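Local coordinates for protein putative conjugative transposon recombinase (Clostridium difficile, PDB 3G13) that probably binds DNA and takes part in DNA strand exchange, with this piece forming the N-terminal resolvase-type domain of a longer recombinase, at residues A[96-101]-A[108-113]; A[31-36]-A[42-47]. One frame throughout, in Å; residues are numbered along the deposited sequence.

Contact 1 of 2, residues A[96-101]-A[108-113]; sequences KYVRML and VYFEDE
Val-98 and Leu-101, one turn apart in the helix, meet Val-108 and Phe-110, alternate residues of the strand that follows it. The backbones come nearest at Val-98 and Val-108, whose CA atoms are 7.1 Å apart, and beyond Phe-110 the chain leaves the strand and curls into helix-like backbone angles at 111-113. No hydrogen bond joins the two segments; the contact is purely apolar and small, with all four touching residues buried. Leu-101 directs its side chain at the strand, and its CD2 meets Val-108 CG2 at 3.6 Å. Farther along the strand, Val-98 CG2 comes up to the rim of the Phe-110 ring, close to the ring plane, 4.0 Å from CZ. With CG beside its backbone N (chi1 -68°), Phe-110 carries the far end of its ring toward the helix although its CB starts out to one side. Within the strand, Val-108 CG1 lies 3.7 Å above one face of the Phe-110 ring, offset toward the rim. Phe-87 of helix 84-87 adds an edge-to-face partner for Phe-110, and Met-72 of helix 62-72 packs on Leu-101. Helix 91-102 laid over the next strand, 107-110, with branched and aromatic side chains between them, is ordinary alpha/beta packing in the resolvase N-terminal fold.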
ATOM      1  N   LYS A  96      -5.894 -11.172  -0.550  1.00 19.65           N
ATOM      2  CA  LYS A  96      -6.442 -12.526  -0.588  1.00 20.02           C
ATOM      3  C   LYS A  96      -6.827 -12.906  -2.030  1.00 18.79           C
ATOM      4  O   LYS A  96      -6.404 -13.943  -2.535  1.00 17.67           O
ATOM      5  CB  LYS A  96      -7.672 -12.589   0.333  1.00 20.34           C
ATOM      6  CG  LYS A  96      -8.543 -13.827   0.252  1.00 24.91           C
ATOM      7  CD  LYS A  96      -9.678 -13.730   1.280  1.00 30.00           C
ATOM      8  CE  LYS A  96     -10.835 -14.689   0.964  1.00 35.25           C
ATOM      9  NZ  LYS A  96     -10.482 -16.130   1.167  1.00 38.98           N
ATOM     10  N   TYR A  97      -7.676 -12.092  -2.656  1.00 18.04           N
ATOM     11  CA  TYR A  97      -8.197 -12.462  -3.962  1.00 18.39           C
ATOM     12  C   TYR A  97      -7.189 -12.289  -5.086  1.00 17.51           C
ATOM     13  O   TYR A  97      -7.164 -13.095  -6.030  1.00 18.04           O
ATOM     14  CB  TYR A  97      -9.499 -11.718  -4.253  1.00 19.69           C
ATOM     15  CG  TYR A  97     -10.613 -12.132  -3.300  1.00 21.65           C
ATOM     16  CD1 TYR A  97     -11.061 -13.454  -3.268  1.00 22.46           C
ATOM     17  CD2 TYR A  97     -11.222 -11.198  -2.442  1.00 24.55           C
ATOM     18  CE1 TYR A  97     -12.088 -13.856  -2.386  1.00 24.88           C
ATOM     19  CE2 TYR A  97     -12.258 -11.595  -1.558  1.00 27.23           C
ATOM     20  CZ  TYR A  97     -12.668 -12.925  -1.545  1.00 24.33           C
ATOM     21  OH  TYR A  97     -13.676 -13.338  -0.699  1.00 28.36           O
ATOM     22  N   VAL A  98      -6.331 -11.273  -5.005  1.00 17.12           N
ATOM     23  CA  VAL A  98      -5.286 -11.168  -6.032  1.00 15.87           C
ATOM     24  C   VAL A  98      -4.350 -12.408  -5.960  1.00 17.73           C
ATOM     25  O   VAL A  98      -4.076 -13.041  -6.974  1.00 16.12           O
ATOM     26  CB  VAL A  98      -4.499  -9.871  -5.954  1.00 15.21           C
ATOM     27  CG1 VAL A  98      -3.223  -9.963  -6.861  1.00 14.42           C
ATOM     28  CG2 VAL A  98      -5.406  -8.679  -6.352  1.00 11.95           C
ATOM     29  N   ARG A  99      -3.901 -12.767  -4.750  1.00 19.32           N
ATOM     30  CA  ARG A  99      -3.035 -13.941  -4.553  1.00 19.99           C
ATOM     31  C   ARG A  99      -3.699 -15.248  -4.970  1.00 20.31           C
ATOM     32  O   ARG A  99      -3.050 -16.112  -5.575  1.00 19.37           O
ATOM     33  CB  ARG A  99      -2.601 -14.032  -3.092  1.00 21.57           C
ATOM     34  CG  ARG A  99      -1.587 -12.973  -2.687  1.00 21.83           C
ATOM     35  CD  ARG A  99      -1.375 -13.003  -1.185  1.00 26.97           C
ATOM     36  NE  ARG A  99      -0.156 -12.299  -0.793  1.00 30.74           N
ATOM     37  CZ  ARG A  99       0.065 -11.748   0.402  1.00 33.52           C
ATOM     38  NH1 ARG A  99      -0.842 -11.794   1.367  1.00 33.03           N
ATOM     39  NH2 ARG A  99       1.223 -11.151   0.631  1.00 36.65           N
HETATM   40  N   MSE A 100      -4.984 -15.406  -4.639  1.00 20.22           N
HETATM   41  CA  MSE A 100      -5.712 -16.637  -4.996  1.00 21.09           C
HETATM   42  C   MSE A 100      -5.781 -16.812  -6.522  1.00 19.72           C
HETATM   43  O   MSE A 100      -5.623 -17.912  -7.059  1.00 19.81           O
HETATM   44  CB  MSE A 100      -7.136 -16.571  -4.415  1.00 22.33           C
HETATM   45  CG  MSE A 100      -7.991 -17.798  -4.577  1.00 28.17           C
HETATM   46 SE   MSE A 100      -9.801 -17.399  -3.872  1.00 47.29          SE
HETATM   47  CE  MSE A 100      -9.373 -16.774  -2.084  1.00 36.19           C
ATOM     48  N   LEU A 101      -6.054 -15.720  -7.222  1.00 18.67           N
ATOM     49  CA  LEU A 101      -6.009 -15.727  -8.689  1.00 18.24           C
ATOM     50  C   LEU A 101      -4.561 -16.003  -9.168  1.00 17.65           C
ATOM     51  O   LEU A 101      -4.338 -16.855 -10.012  1.00 16.63           O
ATOM     52  CB  LEU A 101      -6.600 -14.402  -9.248  1.00 17.81           C
ATOM     53  CG  LEU A 101      -8.130 -14.438  -9.543  1.00 19.55           C
ATOM     54  CD1 LEU A 101      -8.919 -15.201  -8.486  1.00 16.60           C
ATOM     55  CD2 LEU A 101      -8.767 -13.081  -9.743  1.00 18.42           C
ATOM     56  N   VAL A 108      -5.309 -10.188 -12.816  1.00 12.78           N
ATOM     57  CA  VAL A 108      -6.261  -9.104 -12.762  1.00 13.46           C
ATOM     58  C   VAL A 108      -5.629  -7.905 -13.451  1.00 13.04           C
ATOM     59  O   VAL A 108      -4.422  -7.648 -13.303  1.00 11.76           O
ATOM     60  CB  VAL A 108      -6.659  -8.739 -11.294  1.00 13.99           C
ATOM     61  CG1 VAL A 108      -7.638  -7.511 -11.268  1.00 12.80           C
ATOM     62  CG2 VAL A 108      -7.243  -9.932 -10.625  1.00 13.09           C
ATOM     63  N   TYR A 109      -6.422  -7.220 -14.272  1.00 12.22           N
ATOM     64  CA  TYR A 109      -5.962  -5.973 -14.842  1.00 12.38           C
ATOM     65  C   TYR A 109      -6.780  -4.819 -14.250  1.00 13.13           C
ATOM     66  O   TYR A 109      -7.965  -4.680 -14.557  1.00 11.78           O
ATOM     67  CB  TYR A 109      -5.988  -5.945 -16.406  1.00 12.02           C
ATOM     68  CG  TYR A 109      -5.200  -4.733 -16.893  1.00 11.26           C
ATOM     69  CD1 TYR A 109      -3.847  -4.843 -17.163  1.00 10.99           C
ATOM     70  CD2 TYR A 109      -5.797  -3.481 -17.025  1.00  8.44           C
ATOM     71  CE1 TYR A 109      -3.101  -3.755 -17.538  1.00 11.84           C
ATOM     72  CE2 TYR A 109      -5.049  -2.355 -17.395  1.00 11.08           C
ATOM     73  CZ  TYR A 109      -3.706  -2.508 -17.652  1.00 14.77           C
ATOM     74  OH  TYR A 109      -2.937  -1.433 -18.024  1.00 14.61           O
ATOM     75  N   PHE A 110      -6.110  -4.009 -13.416  1.00 11.86           N
ATOM     76  CA  PHE A 110      -6.661  -2.814 -12.808  1.00 13.43           C
ATOM     77  C   PHE A 110      -6.516  -1.681 -13.809  1.00 13.06           C
ATOM     78  O   PHE A 110      -5.411  -1.227 -14.081  1.00 12.59           O
ATOM     79  CB  PHE A 110      -5.892  -2.496 -11.497  1.00 11.98           C
ATOM     80  CG  PHE A 110      -6.127  -3.499 -10.414  1.00 13.85           C
ATOM     81  CD1 PHE A 110      -7.412  -3.674  -9.862  1.00 12.16           C
ATOM     82  CD2 PHE A 110      -5.083  -4.295  -9.944  1.00 13.28           C
ATOM     83  CE1 PHE A 110      -7.628  -4.617  -8.857  1.00  9.67           C
ATOM     84  CE2 PHE A 110      -5.298  -5.211  -8.934  1.00 10.88           C
ATOM     85  CZ  PHE A 110      -6.553  -5.375  -8.379  1.00 12.82           C
ATOM     86  N   GLU A 111      -7.634  -1.248 -14.385  1.00 13.92           N
ATOM     87  CA  GLU A 111      -7.598  -0.326 -15.504  1.00 14.09           C
ATOM     88  C   GLU A 111      -7.082   1.068 -15.111  1.00 14.50           C
ATOM     89  O   GLU A 111      -6.236   1.632 -15.817  1.00 15.93           O
ATOM     90  CB  GLU A 111      -8.972  -0.229 -16.209  1.00 13.92           C
ATOM     91  CG  GLU A 111      -9.560  -1.600 -16.616  1.00 15.61           C
ATOM     92  CD  GLU A 111     -11.071  -1.564 -16.711  1.00 13.21           C
ATOM     93  OE1 GLU A 111     -11.734  -2.468 -16.181  1.00 14.71           O
ATOM     94  OE2 GLU A 111     -11.597  -0.623 -17.317  1.00 18.33           O
ATOM     95  N   ASP A 112      -7.583   1.631 -14.016  1.00 15.25           N
ATOM     96  CA  ASP A 112      -7.191   3.017 -13.624  1.00 16.14           C
ATOM     97  C   ASP A 112      -5.696   3.101 -13.248  1.00 15.46           C
ATOM     98  O   ASP A 112      -4.972   4.007 -13.684  1.00 13.97           O
ATOM     99  CB  ASP A 112      -8.030   3.508 -12.423  1.00 16.18           C
ATOM    100  CG  ASP A 112      -9.480   3.933 -12.815  1.00 21.26           C
ATOM    101  OD1 ASP A 112      -9.831   3.974 -14.027  1.00 21.82           O
ATOM    102  OD2 ASP A 112     -10.259   4.194 -11.877  1.00 20.25           O
ATOM    103  N   GLU A 113      -5.266   2.121 -12.454  1.00 15.29           N
ATOM    104  CA  GLU A 113      -3.891   2.022 -11.952  1.00 14.77           C
ATOM    105  C   GLU A 113      -2.916   1.519 -13.026  1.00 14.14           C
ATOM    106  O   GLU A 113      -1.729   1.750 -12.912  1.00 13.77           O
ATOM    107  CB  GLU A 113      -3.841   1.069 -10.759  1.00 14.13           C
ATOM    108  CG  GLU A 113      -4.587   1.542  -9.520  1.00 15.26           C
ATOM    109  CD  GLU A 113      -6.072   1.181  -9.547  1.00 15.51           C
ATOM    110  OE1 GLU A 113      -6.562   0.706 -10.610  1.00 17.25           O
ATOM    111  OE2 GLU A 113      -6.740   1.366  -8.505  1.00 15.54           O
TER

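Contact 2 of 2, residues A[31-36]-A[42-47]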
ATOM      1  N   TYR A  31     -19.638  -1.516 -22.639  1.00 17.18           N
ATOM      2  CA  TYR A  31     -18.243  -1.113 -22.696  1.00 16.49           C
ATOM      3  C   TYR A  31     -17.329  -2.344 -22.753  1.00 15.77           C
ATOM      4  O   TYR A  31     -16.507  -2.463 -23.672  1.00 15.71           O
ATOM      5  CB  TYR A  31     -17.843  -0.215 -21.505  1.00 17.84           C
ATOM      6  CG  TYR A  31     -16.351  -0.007 -21.497  1.00 17.18           C
ATOM      7  CD1 TYR A  31     -15.756   0.873 -22.395  1.00 19.72           C
ATOM      8  CD2 TYR A  31     -15.528  -0.733 -20.635  1.00 18.83           C
ATOM      9  CE1 TYR A  31     -14.354   1.022 -22.431  1.00 21.48           C
ATOM     10  CE2 TYR A  31     -14.151  -0.580 -20.657  1.00 18.45           C
ATOM     11  CZ  TYR A  31     -13.574   0.297 -21.540  1.00 19.66           C
ATOM     12  OH  TYR A  31     -12.200   0.454 -21.566  1.00 21.58           O
ATOM     13  N   TYR A  32     -17.464  -3.245 -21.779  1.00 15.44           N
ATOM     14  CA  TYR A  32     -16.585  -4.425 -21.714  1.00 15.06           C
ATOM     15  C   TYR A  32     -16.797  -5.408 -22.840  1.00 15.32           C
ATOM     16  O   TYR A  32     -15.849  -5.997 -23.307  1.00 14.78           O
ATOM     17  CB  TYR A  32     -16.702  -5.136 -20.369  1.00 14.66           C
ATOM     18  CG  TYR A  32     -16.026  -4.367 -19.257  1.00 16.23           C
ATOM     19  CD1 TYR A  32     -14.627  -4.247 -19.219  1.00 15.10           C
ATOM     20  CD2 TYR A  32     -16.789  -3.756 -18.240  1.00 15.68           C
ATOM     21  CE1 TYR A  32     -13.999  -3.530 -18.165  1.00 17.27           C
ATOM     22  CE2 TYR A  32     -16.187  -3.057 -17.201  1.00 17.38           C
ATOM     23  CZ  TYR A  32     -14.788  -2.942 -17.160  1.00 18.45           C
ATOM     24  OH  TYR A  32     -14.211  -2.240 -16.114  1.00 17.95           O
ATOM     25  N   THR A  33     -18.041  -5.564 -23.301  1.00 14.95           N
ATOM     26  CA  THR A  33     -18.305  -6.496 -24.394  1.00 14.81           C
ATOM     27  C   THR A  33     -17.582  -6.024 -25.658  1.00 14.57           C
ATOM     28  O   THR A  33     -16.923  -6.802 -26.309  1.00 12.21           O
ATOM     29  CB  THR A  33     -19.831  -6.678 -24.670  1.00 15.56           C
ATOM     30  OG1 THR A  33     -20.457  -7.119 -23.462  1.00 17.19           O
ATOM     31  CG2 THR A  33     -20.062  -7.725 -25.742  1.00 16.04           C
ATOM     32  N   ASP A  34     -17.721  -4.748 -25.960  1.00 14.71           N
ATOM     33  CA  ASP A  34     -17.085  -4.142 -27.105  1.00 17.14           C
ATOM     34  C   ASP A  34     -15.552  -4.118 -26.938  1.00 16.72           C
ATOM     35  O   ASP A  34     -14.827  -4.467 -27.868  1.00 17.64           O
ATOM     36  CB  ASP A  34     -17.644  -2.737 -27.280  1.00 17.79           C
ATOM     37  CG  ASP A  34     -16.896  -1.920 -28.323  1.00 21.20           C
ATOM     38  OD1 ASP A  34     -17.111  -2.142 -29.554  1.00 21.49           O
ATOM     39  OD2 ASP A  34     -16.111  -1.053 -27.892  1.00 25.42           O
HETATM   40  N   MSE A  35     -15.072  -3.718 -25.764  1.00 16.37           N
HETATM   41  CA  MSE A  35     -13.625  -3.634 -25.543  1.00 16.50           C
HETATM   42  C   MSE A  35     -12.974  -5.011 -25.691  1.00 16.36           C
HETATM   43  O   MSE A  35     -11.945  -5.150 -26.353  1.00 17.04           O
HETATM   44  CB  MSE A  35     -13.287  -2.994 -24.191  1.00 15.96           C
HETATM   45  CG  MSE A  35     -11.804  -2.651 -24.028  1.00 16.75           C
HETATM   46 SE   MSE A  35     -10.815  -4.211 -23.227  1.00 27.14          SE
HETATM   47  CE  MSE A  35     -11.568  -3.951 -21.405  1.00 13.44           C
ATOM     48  N   ILE A  36     -13.559  -6.038 -25.091  1.00 15.97           N
ATOM     49  CA  ILE A  36     -12.933  -7.363 -25.161  1.00 15.99           C
ATOM     50  C   ILE A  36     -12.974  -7.940 -26.610  1.00 17.26           C
ATOM     51  O   ILE A  36     -12.042  -8.649 -27.038  1.00 16.27           O
ATOM     52  CB  ILE A  36     -13.525  -8.311 -24.107  1.00 15.23           C
ATOM     53  CG1 ILE A  36     -13.085  -7.851 -22.697  1.00 15.63           C
ATOM     54  CG2 ILE A  36     -13.210  -9.794 -24.383  1.00 14.45           C
ATOM     55  CD1 ILE A  36     -13.981  -8.374 -21.596  1.00 16.79           C
ATOM     56  N   TRP A  42      -8.634 -12.981 -27.716  1.00 14.55           N
ATOM     57  CA  TRP A  42      -9.412 -13.088 -26.490  1.00 15.37           C
ATOM     58  C   TRP A  42     -10.815 -13.589 -26.783  1.00 15.60           C
ATOM     59  O   TRP A  42     -11.337 -13.408 -27.890  1.00 15.96           O
ATOM     60  CB  TRP A  42      -9.582 -11.703 -25.848  1.00 14.06           C
ATOM     61  CG  TRP A  42      -8.300 -11.043 -25.377  1.00 13.97           C
ATOM     62  CD1 TRP A  42      -7.041 -11.588 -25.314  1.00 14.51           C
ATOM     63  CD2 TRP A  42      -8.190  -9.717 -24.869  1.00 13.63           C
ATOM     64  NE1 TRP A  42      -6.146 -10.664 -24.811  1.00 13.44           N
ATOM     65  CE2 TRP A  42      -6.821  -9.506 -24.533  1.00 16.10           C
ATOM     66  CE3 TRP A  42      -9.102  -8.680 -24.684  1.00 14.79           C
ATOM     67  CZ2 TRP A  42      -6.352  -8.287 -24.005  1.00 14.87           C
ATOM     68  CZ3 TRP A  42      -8.638  -7.447 -24.182  1.00 16.09           C
ATOM     69  CH2 TRP A  42      -7.266  -7.278 -23.846  1.00 15.05           C
ATOM     70  N   VAL A  43     -11.420 -14.186 -25.773  1.00 16.46           N
ATOM     71  CA  VAL A  43     -12.832 -14.572 -25.808  1.00 17.67           C
ATOM     72  C   VAL A  43     -13.428 -14.137 -24.481  1.00 18.12           C
ATOM     73  O   VAL A  43     -12.816 -14.338 -23.435  1.00 18.08           O
ATOM     74  CB  VAL A  43     -13.050 -16.108 -26.138  1.00 17.20           C
ATOM     75  CG1 VAL A  43     -12.364 -17.032 -25.106  1.00 18.89           C
ATOM     76  CG2 VAL A  43     -14.555 -16.447 -26.265  1.00 17.14           C
ATOM     77  N   LEU A  44     -14.602 -13.501 -24.542  1.00 18.79           N
ATOM     78  CA  LEU A  44     -15.344 -13.078 -23.355  1.00 19.66           C
ATOM     79  C   LEU A  44     -15.841 -14.303 -22.583  1.00 19.77           C
ATOM     80  O   LEU A  44     -16.541 -15.164 -23.155  1.00 18.96           O
ATOM     81  CB  LEU A  44     -16.518 -12.161 -23.743  1.00 19.86           C
ATOM     82  CG  LEU A  44     -17.522 -11.670 -22.671  1.00 21.74           C
ATOM     83  CD1 LEU A  44     -16.860 -10.825 -21.597  1.00 19.31           C
ATOM     84  CD2 LEU A  44     -18.672 -10.916 -23.356  1.00 24.51           C
ATOM     85  N   ALA A  45     -15.423 -14.397 -21.315  1.00 18.74           N
ATOM     86  CA  ALA A  45     -15.925 -15.412 -20.385  1.00 19.15           C
ATOM     87  C   ALA A  45     -17.286 -14.913 -19.909  1.00 19.20           C
ATOM     88  O   ALA A  45     -18.313 -15.478 -20.284  1.00 18.74           O
ATOM     89  CB  ALA A  45     -14.951 -15.625 -19.217  1.00 18.62           C
ATOM     90  N   ASP A  46     -17.305 -13.802 -19.159  1.00 18.21           N
ATOM     91  CA  ASP A  46     -18.548 -13.270 -18.671  1.00 17.76           C
ATOM     92  C   ASP A  46     -18.314 -11.886 -18.096  1.00 17.64           C
ATOM     93  O   ASP A  46     -17.166 -11.420 -17.947  1.00 16.95           O
ATOM     94  CB  ASP A  46     -19.208 -14.249 -17.649  1.00 18.44           C
ATOM     95  CG  ASP A  46     -20.732 -14.061 -17.532  1.00 19.24           C
ATOM     96  OD1 ASP A  46     -21.312 -13.175 -18.216  1.00 18.64           O
ATOM     97  OD2 ASP A  46     -21.326 -14.744 -16.679  1.00 22.76           O
ATOM     98  N   ILE A  47     -19.409 -11.206 -17.835  1.00 17.35           N
ATOM     99  CA  ILE A  47     -19.384  -9.936 -17.162  1.00 18.31           C
ATOM    100  C   ILE A  47     -20.088 -10.132 -15.812  1.00 18.59           C
ATOM    101  O   ILE A  47     -21.200 -10.663 -15.746  1.00 18.05           O
ATOM    102  CB  ILE A  47     -19.977  -8.820 -18.037  1.00 19.37           C
ATOM    103  CG1 ILE A  47     -19.078  -8.638 -19.286  1.00 20.51           C
ATOM    104  CG2 ILE A  47     -20.158  -7.490 -17.209  1.00 19.13           C
ATOM    105  CD1 ILE A  47     -19.597  -7.727 -20.322  1.00 22.90           C
TER
HETATM  106  O   HOH W   1     -12.652 -11.125 -28.242  1.00 16.59           O
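Ile-36 and Leu-44 form the tight part of this contact, between a helix and a strand that run nearly antiparallel (156° between their directions, axes 8.8 Å apart at closest). Each points its side chain at the other segment, and the two cross at about a right angle with Ile-36 CD1 3.8 Å from Leu-44 CD1. Ile-36 CG2, anti to the backbone N, reaches instead over the strand backbone at Leu-44. One turn earlier in the helix, Ile-47 CD1 packs against both Tyr-32 CB and Thr-33, 3.3 Å from Thr-33 OG1. That hydroxyl has its polar partner inside the helix, the carbonyl of Val-29, and offers Ile-47 packing alone. Ala-45 and Asp-46 break the strand's regular alternation, consistent with a beta bulge, which turns Ile-47 back to the helix; Ile-47 N donates to Asp-46 OD1 at 2.8 Å, from above the carboxylate plane.

Toward the connecting turn the contact is looser, made at the margin of an indole and entered by water. Selenomethionine Met-35, its chain bent at chi2 and chi3, brings SE to the edge of the Trp-42 six-membered ring, 4.0 Å from CZ3 and almost in the ring plane, a Met-aromatic contact. Trp-42 CE3 also lies 3.8 Å from Ile-36 O. Nearby, a water sits 2.8 Å from Ile-36 O and 2.7 Å from Trp-42 O, though it need not donate to both at once, since other acceptors compete for its protons. The strand's own backbone bonds go to strand 6-14. Helix 25-37 is therefore held on the strand by apolar packing and a Met-aromatic contact within a beta-alpha-beta unit, with no direct hydrogen bond between the two segments and a water near both carbonyl oxygens.

The chain first lays down strand 6-14, then helix 25-37, and contact 2 closes the short turn that leads from this helix into strand 42-51. Helix 62-72, strand 78-81 and helix 84-87 follow before contact 1 closes the turn between helix 91-102 and strand 107-110. The contacts therefore stand in series, neither nesting nor crossing, with centres about 17 Å apart. Both pin a helix to a strand of one sheet: contact 2 at strand 42-51, an edge strand of the sheet within this chain, contact 1 at strand 107-110 beyond 6-14 and 78-81. A probable hydrogen bond, Glu-111 OE1 to Tyr-32 OH at 2.5 Å, links them directly.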